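Local coordinates for inactive poly [ADP-ribose] polymerase RCD1 (PDB 5NGO), which carries a catalytically inactive poly(ADP-ribose) polymerase domain and is bound by a downy mildew effector that suppresses plant immunity, at residues A[64-69]-A[123-128]; A[127-132]-A[171-176]. All blocks are in the same frame, centred on the assembly; numbering follows the deposited sequence.

Contact 1: residues A[64-69]-A[123-128]; sequences YAWLPA and MVLCRV
Tyr64 and Arg127 open this antiparallel pairing of 64-68 with 123-128, as a non-hydrogen-bonded pair whose side chains run next to each other in the same direction, ring and guanidinium planes 70° apart. The phenol meets the aliphatic part of the arginine, CE1 lying 3.9 Å from Arg127 CG, while the charged end is taken by a salt bridge to Glu177. At the neighbouring ring carbon of Tyr64, CD1, Leu125 CG comes within 3.8 Å, the two side chains crossing at about a right angle. Ala65 and Cys126 follow as a hydrogen-bonded pair, Cys126 N reaching Ala65 O at 2.8 Å in an almost straight bond; the small methyl of Ala65 turns to the face shared with Leu67, Val124 and Cys126 and touches Val128 CG2. Trp66 carries the opposite face. With chi1 -60°, its CG sits beside the backbone N and the indole reaches across to Leu125, whose CD1 stands over the centre of the six-membered ring, 3.6 Å from its centroid and 4° off the normal, a clear CH-pi contact. Met123 crosses the indole at about a right angle, CG being 3.5 Å from Trp66 CE3, and its bent chain leaves SD in an oblique Met-aromatic contact with the five-membered ring. The indole N-H is satisfied by the carbonyl of Ala103, and helix 9-19 packs on this face through Met15 and Phe16. Leu67 pairs with Val124 through two bonds of 2.8 Å, Leu67 N to Val124 O and Val124 N to Leu67 O, and its CB lies 4.0 Å from Cys126 SG. Beyond Pro68, Ala69 CB still touches Val124 CG2. The pair forms neighbouring antiparallel strands in the central mixed sheet of the PARP catalytic domain.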
ATOM      1  N   TYR A  64      -0.293   7.278  -3.386  1.00 43.33           N
ATOM      2  CA  TYR A  64      -1.170   6.114  -3.408  1.00 41.79           C
ATOM      3  C   TYR A  64      -0.323   4.907  -3.730  1.00 41.09           C
ATOM      4  O   TYR A  64       0.640   5.007  -4.494  1.00 42.44           O
ATOM      5  CB  TYR A  64      -2.315   6.291  -4.386  1.00 42.34           C
ATOM      6  CG  TYR A  64      -3.442   7.142  -3.841  1.00 43.53           C
ATOM      7  CD1 TYR A  64      -4.276   6.670  -2.830  1.00 44.33           C
ATOM      8  CD2 TYR A  64      -3.646   8.449  -4.299  1.00 46.06           C
ATOM      9  CE1 TYR A  64      -5.330   7.399  -2.349  1.00 46.21           C
ATOM     10  CE2 TYR A  64      -4.666   9.231  -3.799  1.00 46.98           C
ATOM     11  CZ  TYR A  64      -5.491   8.708  -2.802  1.00 48.49           C
ATOM     12  OH  TYR A  64      -6.563   9.457  -2.395  1.00 51.87           O
ATOM     13  N   ALA A  65      -0.635   3.774  -3.113  1.00 39.84           N
ATOM     14  CA  ALA A  65       0.075   2.527  -3.379  1.00 39.43           C
ATOM     15  C   ALA A  65      -0.840   1.340  -3.134  1.00 38.06           C
ATOM     16  O   ALA A  65      -1.801   1.449  -2.376  1.00 38.58           O
ATOM     17  CB  ALA A  65       1.306   2.445  -2.485  1.00 40.47           C
ATOM     18  N   TRP A  66      -0.545   0.219  -3.782  1.00 37.90           N
ATOM     19  CA  TRP A  66      -1.386  -0.961  -3.734  1.00 37.41           C
ATOM     20  C   TRP A  66      -0.792  -1.983  -2.771  1.00 39.25           C
ATOM     21  O   TRP A  66       0.424  -2.243  -2.795  1.00 41.62           O
ATOM     22  CB  TRP A  66      -1.515  -1.614  -5.100  1.00 36.92           C
ATOM     23  CG  TRP A  66      -2.106  -0.741  -6.143  1.00 36.09           C
ATOM     24  CD1 TRP A  66      -1.451  -0.039  -7.097  1.00 36.42           C
ATOM     25  CD2 TRP A  66      -3.495  -0.478  -6.342  1.00 35.22           C
ATOM     26  NE1 TRP A  66      -2.329   0.659  -7.870  1.00 38.01           N
ATOM     27  CE2 TRP A  66      -3.600   0.409  -7.423  1.00 37.66           C
ATOM     28  CE3 TRP A  66      -4.665  -0.905  -5.707  1.00 35.07           C
ATOM     29  CZ2 TRP A  66      -4.827   0.874  -7.897  1.00 37.54           C
ATOM     30  CZ3 TRP A  66      -5.871  -0.446  -6.151  1.00 35.36           C
ATOM     31  CH2 TRP A  66      -5.947   0.441  -7.248  1.00 36.62           C
ATOM     32  N   LEU A  67      -1.656  -2.529  -1.916  1.00 38.57           N
ATOM     33  CA  LEU A  67      -1.283  -3.543  -0.951  1.00 39.32           C
ATOM     34  C   LEU A  67      -2.056  -4.832  -1.246  1.00 38.76           C
ATOM     35  O   LEU A  67      -3.284  -4.843  -1.142  1.00 39.21           O
ATOM     36  CB  LEU A  67      -1.631  -3.041   0.472  1.00 38.38           C
ATOM     37  CG  LEU A  67      -1.307  -3.991   1.626  1.00 39.13           C
ATOM     38  CD1 LEU A  67       0.189  -4.305   1.706  1.00 39.30           C
ATOM     39  CD2 LEU A  67      -1.763  -3.339   2.935  1.00 39.34           C
ATOM     40  N   PRO A  68      -1.374  -5.920  -1.608  1.00 41.07           N
ATOM     41  CA  PRO A  68      -2.074  -7.202  -1.767  1.00 42.21           C
ATOM     42  C   PRO A  68      -2.699  -7.663  -0.483  1.00 45.21           C
ATOM     43  O   PRO A  68      -2.050  -7.563   0.590  1.00 46.06           O
ATOM     44  CB  PRO A  68      -0.977  -8.164  -2.208  1.00 42.70           C
ATOM     45  CG  PRO A  68       0.165  -7.290  -2.700  1.00 42.75           C
ATOM     46  CD  PRO A  68       0.058  -6.021  -1.969  1.00 41.67           C
ATOM     47  N   ALA A  69      -3.947  -8.121  -0.546  1.00 47.34           N
ATOM     48  CA  ALA A  69      -4.663  -8.560   0.646  1.00 50.88           C
ATOM     49  C   ALA A  69      -5.352  -9.889   0.389  1.00 54.91           C
ATOM     50  O   ALA A  69      -5.080 -10.551  -0.608  1.00 54.52           O
ATOM     51  CB  ALA A  69      -5.671  -7.490   1.051  1.00 51.47           C
ATOM     52  N   MET A 123      -7.252  -6.391  -3.551  1.00 43.13           N
ATOM     53  CA  MET A 123      -6.114  -5.481  -3.480  1.00 44.30           C
ATOM     54  C   MET A 123      -6.584  -4.183  -2.799  1.00 41.80           C
ATOM     55  O   MET A 123      -7.644  -3.644  -3.163  1.00 39.68           O
ATOM     56  CB  MET A 123      -5.660  -5.175  -4.904  1.00 45.83           C
ATOM     57  CG  MET A 123      -4.406  -4.301  -4.997  1.00 48.19           C
ATOM     58  SD  MET A 123      -2.890  -5.190  -5.205  1.00 54.74           S
ATOM     59  CE  MET A 123      -2.795  -5.161  -6.982  1.00 55.88           C
ATOM     60  N   VAL A 124      -5.791  -3.691  -1.845  1.00 41.74           N
ATOM     61  CA  VAL A 124      -6.162  -2.488  -1.100  1.00 41.48           C
ATOM     62  C   VAL A 124      -5.380  -1.290  -1.647  1.00 39.48           C
ATOM     63  O   VAL A 124      -4.162  -1.378  -1.812  1.00 40.85           O
ATOM     64  CB  VAL A 124      -5.875  -2.664   0.409  1.00 42.08           C
ATOM     65  CG1 VAL A 124      -6.186  -1.407   1.190  1.00 43.15           C
ATOM     66  CG2 VAL A 124      -6.683  -3.809   0.973  1.00 42.03           C
ATOM     67  N   LEU A 125      -6.069  -0.193  -1.945  1.00 38.51           N
ATOM     68  CA  LEU A 125      -5.408   1.067  -2.279  1.00 38.53           C
ATOM     69  C   LEU A 125      -5.184   1.848  -0.977  1.00 37.17           C
ATOM     70  O   LEU A 125      -6.137   2.127  -0.248  1.00 36.65           O
ATOM     71  CB  LEU A 125      -6.203   1.929  -3.257  1.00 38.48           C
ATOM     72  CG  LEU A 125      -5.490   3.187  -3.764  1.00 38.28           C
ATOM     73  CD1 LEU A 125      -4.313   2.795  -4.608  1.00 39.24           C
ATOM     74  CD2 LEU A 125      -6.382   4.052  -4.620  1.00 38.47           C
ATOM     75  N   CYS A 126      -3.925   2.198  -0.723  1.00 36.16           N
ATOM     76  CA  CYS A 126      -3.525   2.927   0.484  1.00 36.99           C
ATOM     77  C   CYS A 126      -2.956   4.306   0.177  1.00 36.03           C
ATOM     78  O   CYS A 126      -2.394   4.529  -0.898  1.00 34.80           O
ATOM     79  CB  CYS A 126      -2.431   2.168   1.202  1.00 37.88           C
ATOM     80  SG  CYS A 126      -2.872   0.532   1.761  1.00 41.17           S
ATOM     81  N   ARG A 127      -3.126   5.211   1.129  1.00 35.80           N
ATOM     82  CA  ARG A 127      -2.333   6.439   1.184  1.00 37.41           C
ATOM     83  C   ARG A 127      -1.100   6.091   1.992  1.00 36.16           C
ATOM     84  O   ARG A 127      -1.214   5.472   3.042  1.00 37.31           O
ATOM     85  CB  ARG A 127      -3.077   7.551   1.905  1.00 39.60           C
ATOM     86  CG  ARG A 127      -4.485   7.802   1.429  1.00 40.98           C
ATOM     87  CD  ARG A 127      -4.970   9.165   1.859  1.00 42.65           C
ATOM     88  NE  ARG A 127      -6.404   9.316   1.674  1.00 43.83           N
ATOM     89  CZ  ARG A 127      -7.120  10.361   2.098  1.00 44.47           C
ATOM     90  NH1 ARG A 127      -6.541  11.378   2.733  1.00 45.12           N
ATOM     91  NH2 ARG A 127      -8.425  10.409   1.833  1.00 44.37           N
ATOM     92  N   VAL A 128       0.070   6.452   1.481  1.00 37.01           N
ATOM     93  CA  VAL A 128       1.335   6.197   2.151  1.00 38.91           C
ATOM     94  C   VAL A 128       2.092   7.506   2.270  1.00 40.35           C
ATOM     95  O   VAL A 128       2.255   8.235   1.283  1.00 40.54           O
ATOM     96  CB  VAL A 128       2.214   5.194   1.382  1.00 39.32           C
ATOM     97  CG1 VAL A 128       3.457   4.852   2.181  1.00 39.73           C
ATOM     98  CG2 VAL A 128       1.421   3.942   1.034  1.00 40.23           C
TER

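Contact 2: residues A[127-132]-A[171-176]; sequences RVIMGN and NTHIFP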
ATOM      1  N   ARG A 127      -3.126   5.211   1.129  1.00 35.80           N
ATOM      2  CA  ARG A 127      -2.333   6.439   1.184  1.00 37.41           C
ATOM      3  C   ARG A 127      -1.100   6.091   1.992  1.00 36.16           C
ATOM      4  O   ARG A 127      -1.214   5.472   3.042  1.00 37.31           O
ATOM      5  CB  ARG A 127      -3.077   7.551   1.905  1.00 39.60           C
ATOM      6  CG  ARG A 127      -4.485   7.802   1.429  1.00 40.98           C
ATOM      7  CD  ARG A 127      -4.970   9.165   1.859  1.00 42.65           C
ATOM      8  NE  ARG A 127      -6.404   9.316   1.674  1.00 43.83           N
ATOM      9  CZ  ARG A 127      -7.120  10.361   2.098  1.00 44.47           C
ATOM     10  NH1 ARG A 127      -6.541  11.378   2.733  1.00 45.12           N
ATOM     11  NH2 ARG A 127      -8.425  10.409   1.833  1.00 44.37           N
ATOM     12  N   VAL A 128       0.070   6.452   1.481  1.00 37.01           N
ATOM     13  CA  VAL A 128       1.335   6.197   2.151  1.00 38.91           C
ATOM     14  C   VAL A 128       2.092   7.506   2.270  1.00 40.35           C
ATOM     15  O   VAL A 128       2.255   8.235   1.283  1.00 40.54           O
ATOM     16  CB  VAL A 128       2.214   5.194   1.382  1.00 39.32           C
ATOM     17  CG1 VAL A 128       3.457   4.852   2.181  1.00 39.73           C
ATOM     18  CG2 VAL A 128       1.421   3.942   1.034  1.00 40.23           C
ATOM     19  N   ILE A 129       2.564   7.782   3.483  1.00 41.63           N
ATOM     20  CA  ILE A 129       3.460   8.907   3.746  1.00 42.94           C
ATOM     21  C   ILE A 129       4.875   8.417   3.481  1.00 43.33           C
ATOM     22  O   ILE A 129       5.479   7.729   4.305  1.00 41.32           O
ATOM     23  CB  ILE A 129       3.340   9.394   5.192  1.00 43.44           C
ATOM     24  CG1 ILE A 129       1.915   9.899   5.464  1.00 44.22           C
ATOM     25  CG2 ILE A 129       4.352  10.499   5.476  1.00 45.05           C
ATOM     26  CD1 ILE A 129       1.588  10.024   6.948  1.00 44.63           C
ATOM     27  N   MET A 130       5.400   8.772   2.313  1.00 45.38           N
ATOM     28  CA  MET A 130       6.731   8.335   1.922  1.00 47.88           C
ATOM     29  C   MET A 130       7.813   9.270   2.447  1.00 51.47           C
ATOM     30  O   MET A 130       8.946   8.834   2.631  1.00 51.69           O
ATOM     31  CB  MET A 130       6.816   8.199   0.404  1.00 47.76           C
ATOM     32  CG  MET A 130       6.073   6.976  -0.125  1.00 47.17           C
ATOM     33  SD  MET A 130       6.574   5.408   0.578  1.00 48.20           S
ATOM     34  CE  MET A 130       8.307   5.349   0.232  1.00 49.31           C
ATOM     35  N   GLY A 131       7.459  10.540   2.683  1.00 53.77           N
ATOM     36  CA  GLY A 131       8.405  11.538   3.177  1.00 58.92           C
ATOM     37  C   GLY A 131       9.620  11.681   2.285  1.00 61.29           C
ATOM     38  O   GLY A 131       9.500  11.650   1.062  1.00 62.72           O
ATOM     39  N   ASN A 132      10.790  11.812   2.916  1.00 63.85           N
ATOM     40  CA  ASN A 132      12.076  11.779   2.215  1.00 66.13           C
ATOM     41  C   ASN A 132      12.433  10.358   1.872  1.00 63.12           C
ATOM     42  O   ASN A 132      12.877   9.592   2.739  1.00 61.85           O
ATOM     43  CB  ASN A 132      13.194  12.361   3.078  1.00 71.17           C
ATOM     44  CG  ASN A 132      13.177  13.848   3.086  1.00 73.51           C
ATOM     45  OD1 ASN A 132      13.214  14.456   4.116  1.00 78.48           O
ATOM     46  ND2 ASN A 132      13.165  14.440   1.903  1.00 74.26           N
ATOM     47  N   ASN A 171       1.758   1.701  11.203  1.00 44.19           N
ATOM     48  CA  ASN A 171       0.484   2.217  11.704  1.00 44.74           C
ATOM     49  C   ASN A 171       0.322   3.725  11.606  1.00 44.91           C
ATOM     50  O   ASN A 171      -0.811   4.209  11.633  1.00 47.95           O
ATOM     51  CB  ASN A 171       0.250   1.749  13.140  1.00 45.89           C
ATOM     52  CG  ASN A 171      -0.084   0.261  13.213  1.00 46.14           C
ATOM     53  OD1 ASN A 171      -0.689  -0.285  12.306  1.00 45.16           O
ATOM     54  ND2 ASN A 171       0.336  -0.407  14.280  1.00 48.01           N
ATOM     55  N   THR A 172       1.424   4.454  11.472  1.00 42.90           N
ATOM     56  CA  THR A 172       1.394   5.911  11.315  1.00 42.12           C
ATOM     57  C   THR A 172       1.386   6.368   9.855  1.00 40.80           C
ATOM     58  O   THR A 172       0.793   7.384   9.544  1.00 41.84           O
ATOM     59  CB  THR A 172       2.633   6.538  12.011  1.00 41.70           C
ATOM     60  OG1 THR A 172       3.812   5.823  11.634  1.00 39.94           O
ATOM     61  CG2 THR A 172       2.500   6.488  13.504  1.00 42.18           C
ATOM     62  N   HIS A 173       2.037   5.620   8.976  1.00 39.78           N
ATOM     63  CA  HIS A 173       2.380   6.094   7.628  1.00 39.60           C
ATOM     64  C   HIS A 173       1.563   5.402   6.510  1.00 39.50           C
ATOM     65  O   HIS A 173       1.822   5.666   5.334  1.00 41.49           O
ATOM     66  CB  HIS A 173       3.884   5.879   7.408  1.00 39.67           C
ATOM     67  CG  HIS A 173       4.756   6.835   8.168  1.00 40.42           C
ATOM     68  ND1 HIS A 173       5.112   8.024   7.605  1.00 42.40           N
ATOM     69  CD2 HIS A 173       5.414   6.772   9.356  1.00 42.15           C
ATOM     70  CE1 HIS A 173       5.906   8.693   8.428  1.00 43.72           C
ATOM     71  NE2 HIS A 173       6.113   7.942   9.491  1.00 43.10           N
ATOM     72  N   ILE A 174       0.594   4.544   6.859  1.00 38.62           N
ATOM     73  CA  ILE A 174      -0.253   3.872   5.862  1.00 37.55           C
ATOM     74  C   ILE A 174      -1.723   3.976   6.252  1.00 37.54           C
ATOM     75  O   ILE A 174      -2.089   3.581   7.346  1.00 38.38           O
ATOM     76  CB  ILE A 174       0.107   2.370   5.706  1.00 37.49           C
ATOM     77  CG1 ILE A 174       1.575   2.212   5.335  1.00 37.49           C
ATOM     78  CG2 ILE A 174      -0.791   1.711   4.634  1.00 36.53           C
ATOM     79  CD1 ILE A 174       2.076   0.787   5.362  1.00 38.32           C
ATOM     80  N   PHE A 175      -2.552   4.514   5.369  1.00 38.06           N
ATOM     81  CA  PHE A 175      -3.991   4.471   5.567  1.00 37.98           C
ATOM     82  C   PHE A 175      -4.640   3.633   4.447  1.00 37.86           C
ATOM     83  O   PHE A 175      -4.699   4.085   3.309  1.00 35.83           O
ATOM     84  CB  PHE A 175      -4.604   5.869   5.598  1.00 38.32           C
ATOM     85  CG  PHE A 175      -6.094   5.859   5.702  1.00 37.93           C
ATOM     86  CD1 PHE A 175      -6.727   5.366   6.827  1.00 38.10           C
ATOM     87  CD2 PHE A 175      -6.873   6.310   4.649  1.00 39.47           C
ATOM     88  CE1 PHE A 175      -8.111   5.345   6.921  1.00 39.15           C
ATOM     89  CE2 PHE A 175      -8.270   6.293   4.729  1.00 39.58           C
ATOM     90  CZ  PHE A 175      -8.884   5.806   5.855  1.00 39.22           C
ATOM     91  N   PRO A 176      -5.126   2.416   4.770  1.00 39.16           N
ATOM     92  CA  PRO A 176      -5.910   1.625   3.821  1.00 38.58           C
ATOM     93  C   PRO A 176      -7.234   2.249   3.545  1.00 38.17           C
ATOM     94  O   PRO A 176      -7.975   2.458   4.461  1.00 39.86           O
ATOM     95  CB  PRO A 176      -6.084   0.266   4.524  1.00 40.00           C
ATOM     96  CG  PRO A 176      -5.357   0.350   5.800  1.00 41.00           C
ATOM     97  CD  PRO A 176      -5.050   1.770   6.089  1.00 39.84           C
TER
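Arg127 and Phe175 exchange two backbone hydrogen bonds, each 2.9 Å long: Arg127 N gives to Phe175 O, and Phe175 N gives to Arg127 O. Two residues away along each segment, Ile129 N donates to His173 O, also at 2.9 Å. Between these sits the non-hydrogen-bonded pair Val128-Ile174, where weaker CA-H...O contacts fill in: the carbonyl oxygen of Arg127 also receives Ile174 CA, and that of His173 receives Val128 CA at 3.3 Å. Each of the two oxygens thus takes an N-H and a C-H together.

This is antiparallel pairing in the central sheet of the PARP domain, here joining the end of strand 121-129 to the start of strand 174-182; past Ile129 the chain leaves as a loop.

The polar side-chain contribution comes from His173. Its ND1 reaches Ile129 O in a weak bond, 3.3 Å long and bent to 134° at the hydrogen, so the imidazole adds a modest link beyond the last strong backbone bond. Ile129 O has another weak donor in the side chain of Asn152.

In van der Waals packing, Ile129 meets the same imidazole at about a right angle. CB and CG2 come up to the ring's edge, CG2 lying in its plane 3.4 Å from ND1. A chi1 of -62° leaves CG2 anti to the backbone N, where it meets that edge, while CD1 at the end of the other branch lies 3.8 Å from Thr172 O. Phe46 and Val50 of helix 37-57 cover Ile129. Phe175 shares its side of the sheet with Arg127, ring CD2 standing obliquely 4.3 Å from Arg127 NE, while the guanidinium is held by its salt bridge to Glu177.

In the fold
Strand 121-129 is the common member of both contacts: contact 1 sets strand 62-68 along one edge of it, and contact 2 sets strand 174-182 along the other, so the three strands lie consecutively in one sheet. The centres of the two contacts lie about 10 Å apart, and Arg127 and Val128 serve in both. The contacts also touch directly, Cys126 SG lying 3.7 Å from Ile174 CG2 and Val124 CG1 3.7 Å from Pro176 CB. The centre of contact 1 lies about 3 Å from the centre of the chain and that of contact 2 about 8 Å, which places both in the interior; together they form part of the central sheet of this PARP domain.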